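Local coordinates for protein glycosyl hydrolase, family 38 (Enterococcus faecalis, PDB 5KBP) that probably hydrolyses alpha-mannosidic linkages in carbohydrates, as a metal-dependent alpha-mannosidase of glycoside hydrolase family 38, at residues A[14-19]-A[351-356]. Residues are numbered along the deposited sequence; the frame is centred on the assembly and turned at random.
Sequences HSHWDR and HPHDSI
Asp18 meets His353 and Asp354 where the HSHWD loop that follows strand 7-13 of the family 38 N-terminal domain faces the short helix 353-356 of the middle domain, an instructive case of a polar site assembled from two sequence-distant parts. His16, Asp18 and His353 probably correspond to three of the zinc ligands of family 38 mannosidases, and the convergence of His16 NE2, Asp18 OD1 and His353 NE2 fits that role. The Asp18 side chain can be followed outward. Its CB, on a bond from CA that points at 351-356, lies 3.3 Å from Asp354 OD2. With CG set beside the backbone N (chi1 -57°), CG itself comes within 3.1 Å of the same Asp354 OD2. At the tip, Asp18 OD1 stands 2.8 Å from Asp354 OD2; these are two acceptors, not hydrogen-bonded to each other. The same Asp18 OD1 is 2.9 Å from His353 NE2. The Asp18 carboxylate is turned 71° from the His353 ring, so the two flat groups are far from coplanar. Beside it, His16 approaches His353 from the opposite direction; the rings meet rim to rim, with neither over the other's face. His16 ND1 is hydrogen-bonded to Asp234 OD2, which helps to hold the ring with its NE2 on the side of His353. The His16 NE2 and His353 NE2 atoms lie 4.5 Å apart, with His353 CE1 3.9 Å from His16 CE1.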
loop_
_atom_site.group_PDB
_atom_site.type_symbol
_atom_site.label_atom_id
_atom_site.label_comp_id
_atom_site.label_asym_id
_atom_site.label_seq_id
_atom_site.Cartn_x
_atom_site.Cartn_y
_atom_site.Cartn_z
ATOM N N HIS A 14 0.870 -30.462 -6.114
ATOM C CA HIS A 14 0.307 -29.119 -6.072
ATOM C C HIS A 14 0.889 -28.390 -4.869
ATOM O O HIS A 14 1.730 -28.922 -4.139
ATOM C CB HIS A 14 -1.219 -29.162 -5.985
ATOM C CG HIS A 14 -1.729 -29.468 -4.611
ATOM N ND1 HIS A 14 -2.099 -28.486 -3.718
ATOM C CD2 HIS A 14 -1.905 -30.647 -3.969
ATOM C CE1 HIS A 14 -2.494 -29.046 -2.589
ATOM N NE2 HIS A 14 -2.388 -30.358 -2.715
ATOM N N SER A 15 0.424 -27.160 -4.669
ATOM C CA SER A 15 0.727 -26.413 -3.451
ATOM C C SER A 15 -0.355 -25.356 -3.288
ATOM O O SER A 15 -0.428 -24.420 -4.091
ATOM C CB SER A 15 2.113 -25.782 -3.520
ATOM O OG SER A 15 2.446 -25.169 -2.286
ATOM N N HIS A 16 -1.198 -25.516 -2.270
ATOM C CA HIS A 16 -2.220 -24.520 -1.966
ATOM C C HIS A 16 -1.537 -23.272 -1.423
ATOM O O HIS A 16 -1.054 -23.264 -0.287
ATOM C CB HIS A 16 -3.225 -25.076 -0.964
ATOM C CG HIS A 16 -4.350 -24.138 -0.657
ATOM N ND1 HIS A 16 -4.489 -23.515 0.564
ATOM C CD2 HIS A 16 -5.385 -23.711 -1.417
ATOM C CE1 HIS A 16 -5.563 -22.747 0.545
ATOM N NE2 HIS A 16 -6.125 -22.847 -0.646
ATOM N N TRP A 17 -1.492 -22.217 -2.228
ATOM C CA TRP A 17 -0.672 -21.047 -1.930
ATOM C C TRP A 17 -1.562 -19.864 -1.556
ATOM O O TRP A 17 -2.033 -19.122 -2.419
ATOM C CB TRP A 17 0.225 -20.699 -3.102
ATOM C CG TRP A 17 1.311 -19.783 -2.692
ATOM C CD1 TRP A 17 1.320 -18.422 -2.789
ATOM C CD2 TRP A 17 2.546 -20.152 -2.073
ATOM N NE1 TRP A 17 2.495 -17.922 -2.284
ATOM C CE2 TRP A 17 3.264 -18.965 -1.838
ATOM C CE3 TRP A 17 3.119 -21.373 -1.703
ATOM C CZ2 TRP A 17 4.524 -18.962 -1.247
ATOM C CZ3 TRP A 17 4.373 -21.367 -1.118
ATOM C CH2 TRP A 17 5.060 -20.170 -0.897
ATOM N N ASP A 18 -1.773 -19.687 -0.255
ATOM C CA ASP A 18 -2.389 -18.463 0.238
ATOM C C ASP A 18 -1.453 -17.293 -0.030
ATOM O O ASP A 18 -0.325 -17.261 0.474
ATOM C CB ASP A 18 -2.692 -18.588 1.731
ATOM C CG ASP A 18 -3.583 -19.774 2.045
ATOM O OD1 ASP A 18 -4.810 -19.662 1.845
ATOM O OD2 ASP A 18 -3.060 -20.814 2.495
ATOM N N ARG A 19 -1.921 -16.338 -0.838
ATOM C CA ARG A 19 -1.053 -15.263 -1.309
ATOM C C ARG A 19 -0.515 -14.431 -0.150
ATOM O O ARG A 19 0.639 -13.983 -0.177
ATOM C CB ARG A 19 -1.814 -14.386 -2.302
ATOM C CG ARG A 19 -0.942 -13.470 -3.140
ATOM C CD ARG A 19 -1.714 -12.959 -4.346
ATOM N NE ARG A 19 -0.920 -12.053 -5.169
ATOM C CZ ARG A 19 -0.904 -10.732 -5.023
ATOM N NH1 ARG A 19 -1.640 -10.158 -4.081
ATOM N NH2 ARG A 19 -0.152 -9.986 -5.819
ATOM N N HIS A 351 -9.170 -10.115 -2.918
ATOM C CA HIS A 351 -10.212 -11.128 -2.829
ATOM C C HIS A 351 -9.757 -12.557 -2.510
ATOM O O HIS A 351 -10.627 -13.425 -2.377
ATOM C CB HIS A 351 -11.011 -11.143 -4.132
ATOM C CG HIS A 351 -11.926 -9.968 -4.287
ATOM N ND1 HIS A 351 -12.642 -9.726 -5.440
ATOM C CD2 HIS A 351 -12.247 -8.972 -3.428
ATOM C CE1 HIS A 351 -13.361 -8.628 -5.285
ATOM N NE2 HIS A 351 -13.141 -8.152 -4.072
ATOM N N PRO A 352 -8.459 -12.878 -2.389
ATOM C CA PRO A 352 -8.114 -14.185 -1.812
ATOM C C PRO A 352 -8.731 -14.333 -0.429
ATOM O O PRO A 352 -8.822 -13.368 0.332
ATOM C CB PRO A 352 -6.584 -14.159 -1.758
ATOM C CG PRO A 352 -6.210 -13.316 -2.904
ATOM C CD PRO A 352 -7.257 -12.235 -2.961
ATOM N N HIS A 353 -9.167 -15.557 -0.114
ATOM C CA HIS A 353 -10.028 -15.753 1.051
ATOM C C HIS A 353 -9.370 -15.255 2.332
ATOM O O HIS A 353 -10.024 -14.612 3.158
ATOM C CB HIS A 353 -10.435 -17.225 1.177
ATOM C CG HIS A 353 -9.282 -18.173 1.298
ATOM N ND1 HIS A 353 -8.530 -18.572 0.214
ATOM C CD2 HIS A 353 -8.767 -18.818 2.371
ATOM C CE1 HIS A 353 -7.594 -19.412 0.616
ATOM N NE2 HIS A 353 -7.716 -19.578 1.921
ATOM N N ASP A 354 -8.072 -15.507 2.506
ATOM C CA ASP A 354 -7.392 -15.002 3.695
ATOM C C ASP A 354 -7.309 -13.479 3.716
ATOM O O ASP A 354 -7.183 -12.894 4.796
ATOM C CB ASP A 354 -5.993 -15.606 3.800
ATOM C CG ASP A 354 -6.024 -17.073 4.170
ATOM O OD1 ASP A 354 -7.064 -17.533 4.688
ATOM O OD2 ASP A 354 -5.009 -17.767 3.951
ATOM N N SER A 355 -7.391 -12.828 2.555
ATOM C CA SER A 355 -7.360 -11.370 2.513
ATOM C C SER A 355 -8.707 -10.773 2.909
ATOM O O SER A 355 -8.810 -10.043 3.900
ATOM C CB SER A 355 -6.952 -10.894 1.116
ATOM O OG SER A 355 -5.627 -11.286 0.805
ATOM N N ILE A 356 -9.756 -11.091 2.146
ATOM C CA ILE A 356 -11.041 -10.423 2.329
ATOM C C ILE A 356 -11.729 -10.879 3.611
ATOM O O ILE A 356 -12.506 -10.122 4.206
ATOM C CB ILE A 356 -11.932 -10.641 1.090
ATOM C CG1 ILE A 356 -13.205 -9.796 1.180
ATOM C CG2 ILE A 356 -12.259 -12.118 0.913
ATOM C CD1 ILE A 356 -12.945 -8.304 1.247
#